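Local coordinates for UDP-N-Acetylglucosamine 2-Epimerase (Thermus thermophilus, PDB 1V4V), which probably interconverts UDP-N-acetylglucosamine and UDP-N-acetylmannosamine by epimerisation at C2, as a homodimer of two-domain subunits, at residues A[64-67]-A[68-72]; A[261-264]-A[265-269]; A[337-340]-A[341-345]. All coordinates share one frame; numbering follows the deposited sequence.

Interaction 1 (A[64-67]-A[68-72]); sequences DVMQ and ERQAL
From Met-66 to Gln-70 the backbone doubles back in a loop, leaving the two CA atoms 8.2 Å apart, and no direct hydrogen bond joins segments 64-67 and 68-72. The loop leads from strand 61-62 to helix 72-89, where Ala-71 is the N-cap. Met-66 is a selenomethionine. Its side chain crosses that of Gln-70 at about a right angle. SE lies to one side of the Gln-70 amide plane, off the outline of the group at its nitrogen end, with SE to NE2 at 3.6 Å. Gln-70 reaches back with CG anti to its own N (chi1 173°) and an extended chain. The modelled methyl of Met-66 is doubtful, because it comes too close to Glu-68. More securely, CB of Met-66 lies 4.1 Å from CG of Glu-68. One water bridges the two limbs of the loop: it accepts from Met-66 N at 2.7 Å and donates to Gln-70 OE1 at 3.2 Å. Met-66 O takes a bond from Gln-43, and the Met-66 and Gln-70 side chains also touch Arg-78 and Leu-75 on helix 72-89. With an alanine at Gln-70, the bridging water would probably lose its acceptor and SE of Met-66 its neighbour NE2. The selenomethionine packs only loosely on the glutamine amide, and the polar link runs through water, so this surface loop is probably less rigid than a direct bond would make it.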
loop_
_atom_site.group_PDB
_atom_site.type_symbol
_atom_site.label_atom_id
_atom_site.label_comp_id
_atom_site.label_asym_id
_atom_site.label_seq_id
_atom_site.Cartn_x
_atom_site.Cartn_y
_atom_site.Cartn_z
ATOM N N ASP A 64 9.551 19.195 7.800
ATOM C CA ASP A 64 10.370 20.138 7.047
ATOM C C ASP A 64 10.330 19.730 5.577
ATOM O O ASP A 64 10.974 18.765 5.171
ATOM C CB ASP A 64 11.803 20.118 7.587
ATOM C CG ASP A 64 12.669 21.203 6.988
ATOM O OD1 ASP A 64 13.702 21.542 7.605
ATOM O OD2 ASP A 64 12.329 21.711 5.900
ATOM N N VAL A 65 9.563 20.476 4.788
ATOM C CA VAL A 65 9.398 20.176 3.370
ATOM C C VAL A 65 9.882 21.297 2.455
ATOM O O VAL A 65 9.593 22.468 2.688
ATOM C CB VAL A 65 7.911 19.879 3.058
ATOM C CG1 VAL A 65 7.727 19.580 1.582
ATOM C CG2 VAL A 65 7.433 18.707 3.906
HETATM N N MSE A 66 10.615 20.926 1.409
HETATM C CA MSE A 66 11.133 21.899 0.449
HETATM C C MSE A 66 9.969 22.564 -0.285
HETATM O O MSE A 66 8.892 21.984 -0.409
HETATM C CB MSE A 66 12.040 21.206 -0.582
HETATM C CG MSE A 66 13.179 20.368 -0.007
HETATM SE SE MSE A 66 14.271 19.515 -1.391
HETATM C CE MSE A 66 13.140 19.831 -2.921
ATOM N N GLN A 67 10.183 23.781 -0.776
ATOM C CA GLN A 67 9.138 24.491 -1.509
ATOM C C GLN A 67 9.219 24.145 -2.992
ATOM O O GLN A 67 8.209 24.100 -3.694
ATOM C CB GLN A 67 9.291 26.006 -1.339
ATOM C CG GLN A 67 8.108 26.678 -0.665
ATOM C CD GLN A 67 8.007 26.348 0.810
ATOM O OE1 GLN A 67 7.034 26.708 1.469
ATOM N NE2 GLN A 67 9.018 25.668 1.340
ATOM N N GLU A 68 10.437 23.895 -3.457
ATOM C CA GLU A 68 10.677 23.570 -4.855
ATOM C C GLU A 68 10.117 22.212 -5.257
ATOM O O GLU A 68 9.993 21.305 -4.435
ATOM C CB GLU A 68 12.179 23.595 -5.147
ATOM C CG GLU A 68 12.979 22.684 -4.236
ATOM C CD GLU A 68 14.397 22.453 -4.717
ATOM O OE1 GLU A 68 14.568 22.010 -5.873
ATOM O OE2 GLU A 68 15.337 22.701 -3.938
ATOM N N ARG A 69 9.783 22.092 -6.537
ATOM C CA ARG A 69 9.253 20.860 -7.108
ATOM C C ARG A 69 10.331 19.797 -6.886
ATOM O O ARG A 69 11.518 20.118 -6.853
ATOM C CB ARG A 69 8.987 21.084 -8.599
ATOM C CG ARG A 69 8.308 19.948 -9.338
ATOM C CD ARG A 69 7.884 20.398 -10.740
ATOM N NE ARG A 69 8.885 21.254 -11.383
ATOM C CZ ARG A 69 8.893 22.584 -11.319
ATOM N NH1 ARG A 69 9.847 23.272 -11.931
ATOM N NH2 ARG A 69 7.940 23.229 -10.659
ATOM N N GLN A 70 9.927 18.542 -6.730
ATOM C CA GLN A 70 10.889 17.477 -6.469
ATOM C C GLN A 70 10.436 16.119 -7.011
ATOM O O GLN A 70 9.247 15.807 -7.006
ATOM C CB GLN A 70 11.117 17.408 -4.956
ATOM C CG GLN A 70 11.962 16.271 -4.447
ATOM C CD GLN A 70 12.298 16.439 -2.973
ATOM O OE1 GLN A 70 11.425 16.741 -2.155
ATOM N NE2 GLN A 70 13.564 16.238 -2.628
ATOM N N ALA A 71 11.392 15.321 -7.481
ATOM C CA ALA A 71 11.098 13.992 -8.020
ATOM C C ALA A 71 10.433 13.149 -6.937
ATOM O O ALA A 71 10.802 13.229 -5.767
ATOM C CB ALA A 71 12.384 13.322 -8.493
ATOM N N LEU A 72 9.466 12.329 -7.330
ATOM C CA LEU A 72 8.738 11.511 -6.369
ATOM C C LEU A 72 9.591 10.652 -5.428
ATOM O O LEU A 72 9.338 10.621 -4.225
ATOM C CB LEU A 72 7.707 10.644 -7.101
ATOM C CG LEU A 72 6.660 11.473 -7.854
ATOM C CD1 LEU A 72 5.635 10.561 -8.505
ATOM C CD2 LEU A 72 5.971 12.428 -6.882
HETATM O O HOH W 1 11.000 18.314 0.642
#

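Interaction 2 (A[261-264]-A[265-269]); sequences DPLE and YGSMA
Leu-263 and Met-268 (a selenomethionine) pack against each other at the start of helix 265-273, with their CB atoms 4.1 Å apart. Segment 261-264 is the loop that joins strand 257-260 to this helix. The two residues stand just before the N-cap, Glu-264, and on the first turn after it. This is the spacing of a hydrophobic staple. The Leu-263 branches divide the work: CD1 lies 3.9 Å from Met-268 CA, and CD2 is 4.0 Å from Ser-267 OG. Pro-236 touches both Leu-263 and Met-268, and Pro-192 adds to the packing on Leu-263 and Ser-267. The hydroxyl of Ser-267 is bonded to Arg-190 O. On the backbone, Met-268 N donates to Glu-264 O at 2.9 Å, nearly along the C=O axis, with an N-H...O angle of 164°. Tyr-265 packs on a different face, against Ala-181, Val-182 and Ala-185 of helix 177-188.

The solvent side is looser. The exposed Glu-264 has CG beside its own N (chi1 -57°), and the extended chain carries the carboxylate away from the helix. The chemistry implies a helix start fixed by a backbone bond and a hydrophobic staple, while the Glu-264 carboxylate points away and does not cap.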
loop_
_atom_site.group_PDB
_atom_site.type_symbol
_atom_site.label_atom_id
_atom_site.label_comp_id
_atom_site.label_asym_id
_atom_site.label_seq_id
_atom_site.Cartn_x
_atom_site.Cartn_y
_atom_site.Cartn_z
ATOM N N ASP A 261 -17.390 40.379 -4.012
ATOM C CA ASP A 261 -16.176 39.739 -4.495
ATOM C C ASP A 261 -16.223 38.342 -3.890
ATOM O O ASP A 261 -16.961 38.107 -2.931
ATOM C CB ASP A 261 -14.930 40.480 -3.992
ATOM C CG ASP A 261 -14.641 41.748 -4.780
ATOM O OD1 ASP A 261 -13.788 42.544 -4.328
ATOM O OD2 ASP A 261 -15.250 41.948 -5.849
ATOM N N PRO A 262 -15.451 37.396 -4.440
ATOM C CA PRO A 262 -15.438 36.027 -3.916
ATOM C C PRO A 262 -15.292 35.978 -2.392
ATOM O O PRO A 262 -14.479 36.697 -1.810
ATOM C CB PRO A 262 -14.257 35.400 -4.644
ATOM C CG PRO A 262 -14.339 36.062 -5.993
ATOM C CD PRO A 262 -14.588 37.512 -5.630
ATOM N N LEU A 263 -16.082 35.121 -1.755
ATOM C CA LEU A 263 -16.066 34.990 -0.302
ATOM C C LEU A 263 -15.180 33.847 0.178
ATOM O O LEU A 263 -14.836 32.948 -0.585
ATOM C CB LEU A 263 -17.493 34.763 0.214
ATOM C CG LEU A 263 -18.562 35.809 -0.124
ATOM C CD1 LEU A 263 -19.926 35.295 0.308
ATOM C CD2 LEU A 263 -18.244 37.123 0.555
ATOM N N GLU A 264 -14.815 33.890 1.456
ATOM C CA GLU A 264 -13.990 32.845 2.045
ATOM C C GLU A 264 -14.907 31.669 2.361
ATOM O O GLU A 264 -16.123 31.836 2.466
ATOM C CB GLU A 264 -13.317 33.347 3.326
ATOM C CG GLU A 264 -12.476 34.597 3.126
ATOM C CD GLU A 264 -11.641 34.945 4.344
ATOM O OE1 GLU A 264 -10.763 34.134 4.716
ATOM O OE2 GLU A 264 -11.858 36.029 4.928
ATOM N N TYR A 265 -14.324 30.485 2.512
ATOM C CA TYR A 265 -15.094 29.279 2.799
ATOM C C TYR A 265 -16.193 29.494 3.844
ATOM O O TYR A 265 -17.367 29.223 3.587
ATOM C CB TYR A 265 -14.160 28.160 3.266
ATOM C CG TYR A 265 -14.818 26.798 3.322
ATOM C CD1 TYR A 265 -15.388 26.234 2.182
ATOM C CD2 TYR A 265 -14.861 26.068 4.511
ATOM C CE1 TYR A 265 -15.985 24.974 2.219
ATOM C CE2 TYR A 265 -15.456 24.805 4.562
ATOM C CZ TYR A 265 -16.016 24.265 3.411
ATOM O OH TYR A 265 -16.604 23.021 3.450
ATOM N N GLY A 266 -15.809 29.991 5.014
ATOM C CA GLY A 266 -16.777 30.209 6.074
ATOM C C GLY A 266 -17.854 31.243 5.799
ATOM O O GLY A 266 -19.027 31.017 6.102
ATOM N N SER A 267 -17.469 32.382 5.237
ATOM C CA SER A 267 -18.433 33.434 4.956
ATOM C C SER A 267 -19.458 32.979 3.918
ATOM O O SER A 267 -20.637 33.338 3.998
ATOM C CB SER A 267 -17.721 34.695 4.472
ATOM O OG SER A 267 -18.643 35.762 4.333
HETATM N N MSE A 268 -19.008 32.193 2.945
HETATM C CA MSE A 268 -19.910 31.690 1.912
HETATM C C MSE A 268 -20.866 30.662 2.505
HETATM O O MSE A 268 -22.051 30.660 2.187
HETATM C CB MSE A 268 -19.118 31.059 0.763
HETATM C CG MSE A 268 -19.989 30.378 -0.296
HETATM SE SE MSE A 268 -21.265 31.563 -1.154
HETATM C CE MSE A 268 -20.376 31.788 -2.850
ATOM N N ALA A 269 -20.352 29.787 3.366
ATOM C CA ALA A 269 -21.192 28.771 3.993
ATOM C C ALA A 269 -22.275 29.435 4.838
ATOM O O ALA A 269 -23.425 28.990 4.855
ATOM C CB ALA A 269 -20.348 27.841 4.865
#

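Interaction 3 (A[337-340]-A[341-345]); sequences ELSR and MRKAK
Leu-338 and Arg-342 lie one turn apart on helix 335-343, close to its C-terminal end. The backbone bonds come first. Met-341 N donates to Glu-337 O at 3.1 Å, Arg-342 N to Leu-338 O at 3.1 Å, and Lys-343 N to Ser-339 O at 3.0 Å. All three have the i to i+4 spacing of an alpha helix. The last is the most bent of these three, with an N-H...O angle of 139°. Met-341 N also makes a weak bond to Leu-338 O.

Leu-338 and Met-341, both buried, turn to the same outside neighbours, Leu-331 of helix 321-332 and Pro-295. These pack the inner face of the helix. Met-341 is a selenomethionine, and its CG is beside its own N (chi1 -54°), which brings CG tightly against Glu-337 O, at 3.0 Å. The chain then bends at chi3.

The two basic chains fold back along the helix, and Arg-342 then reaches beyond it. Arg-342 is extended from CG to NE and lies over the preceding turn. Leu-338 O lies over one face of its guanidinium, and NH1 is 3.9 Å from Leu-338 CB. The polar end is held by a bond from NH2 to Leu-276 O, in strand 275-280. Lys-343 is also extended, and its CE passes Ser-339 OG at 3.5 Å.

Two basic chains therefore stand near the C-terminal end of a helix, where its dipole would probably favour positive charge. The Arg-342 bond ties this end to the sheet, while the lysine contributes mainly its methylene chain to the contact.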
loop_
_atom_site.group_PDB
_atom_site.type_symbol
_atom_site.label_atom_id
_atom_site.label_comp_id
_atom_site.label_asym_id
_atom_site.label_seq_id
_atom_site.Cartn_x
_atom_site.Cartn_y
_atom_site.Cartn_z
ATOM N N GLU A 337 -42.332 22.699 -2.372
ATOM C CA GLU A 337 -41.232 22.088 -3.107
ATOM C C GLU A 337 -39.907 22.456 -2.460
ATOM O O GLU A 337 -39.017 21.620 -2.349
ATOM C CB GLU A 337 -41.239 22.523 -4.571
ATOM C CG GLU A 337 -40.193 21.805 -5.417
ATOM C CD GLU A 337 -40.367 22.054 -6.901
ATOM O OE1 GLU A 337 -39.549 21.543 -7.698
ATOM O OE2 GLU A 337 -41.326 22.761 -7.272
ATOM N N LEU A 338 -39.774 23.708 -2.032
ATOM C CA LEU A 338 -38.546 24.144 -1.376
ATOM C C LEU A 338 -38.354 23.330 -0.095
ATOM O O LEU A 338 -37.247 22.882 0.209
ATOM C CB LEU A 338 -38.622 25.634 -1.031
ATOM C CG LEU A 338 -38.472 26.604 -2.207
ATOM C CD1 LEU A 338 -38.790 28.010 -1.743
ATOM C CD2 LEU A 338 -37.042 26.533 -2.770
ATOM N N SER A 339 -39.445 23.134 0.640
ATOM C CA SER A 339 -39.417 22.372 1.888
ATOM C C SER A 339 -38.990 20.921 1.663
ATOM O O SER A 339 -38.203 20.375 2.440
ATOM C CB SER A 339 -40.800 22.388 2.551
ATOM O OG SER A 339 -40.796 21.603 3.733
ATOM N N ARG A 340 -39.520 20.299 0.614
ATOM C CA ARG A 340 -39.179 18.912 0.297
ATOM C C ARG A 340 -37.690 18.774 0.008
ATOM O O ARG A 340 -37.069 17.760 0.331
ATOM C CB ARG A 340 -39.954 18.419 -0.925
ATOM C CG ARG A 340 -41.439 18.187 -0.724
ATOM C CD ARG A 340 -41.942 17.243 -1.807
ATOM N NE ARG A 340 -41.464 17.648 -3.127
ATOM C CZ ARG A 340 -41.314 16.824 -4.160
ATOM N NH1 ARG A 340 -41.605 15.535 -4.038
ATOM N NH2 ARG A 340 -40.866 17.293 -5.319
HETATM N N MSE A 341 -37.121 19.793 -0.622
HETATM C CA MSE A 341 -35.710 19.763 -0.945
HETATM C C MSE A 341 -34.881 19.905 0.332
HETATM O O MSE A 341 -33.870 19.225 0.491
HETATM C CB MSE A 341 -35.403 20.861 -1.971
HETATM C CG MSE A 341 -36.314 20.741 -3.201
HETATM SE SE MSE A 341 -35.995 22.032 -4.604
HETATM C CE MSE A 341 -34.096 21.648 -4.707
ATOM N N ARG A 342 -35.322 20.756 1.259
ATOM C CA ARG A 342 -34.600 20.934 2.516
ATOM C C ARG A 342 -34.674 19.683 3.387
ATOM O O ARG A 342 -33.769 19.420 4.175
ATOM C CB ARG A 342 -35.159 22.122 3.320
ATOM C CG ARG A 342 -35.068 23.447 2.589
ATOM C CD ARG A 342 -35.040 24.639 3.546
ATOM N NE ARG A 342 -35.132 25.888 2.789
ATOM C CZ ARG A 342 -36.275 26.422 2.370
ATOM N NH1 ARG A 342 -37.433 25.832 2.648
ATOM N NH2 ARG A 342 -36.259 27.525 1.631
ATOM N N LYS A 343 -35.750 18.918 3.241
ATOM C CA LYS A 343 -35.942 17.707 4.041
ATOM C C LYS A 343 -35.395 16.439 3.387
ATOM O O LYS A 343 -35.394 15.371 4.004
ATOM C CB LYS A 343 -37.432 17.494 4.326
ATOM C CG LYS A 343 -38.090 18.563 5.176
ATOM C CD LYS A 343 -39.548 18.192 5.396
ATOM C CE LYS A 343 -40.275 19.190 6.263
ATOM N NZ LYS A 343 -41.647 18.679 6.577
ATOM N N ALA A 344 -34.947 16.545 2.141
ATOM C CA ALA A 344 -34.419 15.383 1.434
ATOM C C ALA A 344 -33.173 14.830 2.117
ATOM O O ALA A 344 -32.350 15.580 2.638
ATOM C CB ALA A 344 -34.106 15.748 -0.004
ATOM N N LYS A 345 -33.043 13.509 2.120
ATOM C CA LYS A 345 -31.889 12.866 2.737
ATOM C C LYS A 345 -30.648 13.188 1.910
ATOM O O LYS A 345 -30.645 13.002 0.695
ATOM C CB LYS A 345 -32.097 11.347 2.785
ATOM C CG LYS A 345 -30.905 10.576 3.330
ATOM C CD LYS A 345 -31.085 9.078 3.167
ATOM C CE LYS A 345 -29.811 8.330 3.548
ATOM N NZ LYS A 345 -29.404 8.606 4.951
#

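Overall arrangement
Interactions 1, 2 and 3 follow one another along the chain, and none touches another. Interaction 1 belongs to the N-terminal domain, next to strand 61-62 at the edge of the seven-stranded parallel sheet. Interactions 2 and 3 belong to the domain built on the six-stranded parallel sheet: segment 261-264 follows its edge strand 257-260, and helix 335-343 comes after its last strand, 314-316. Their centres are about 24 Å apart. The centre of interaction 1 lies about 31 Å from that of interaction 2 and about 47 Å from that of interaction 3, across the chain centre. Each contact is thus local to one Rossmann-like domain of the GT-B fold.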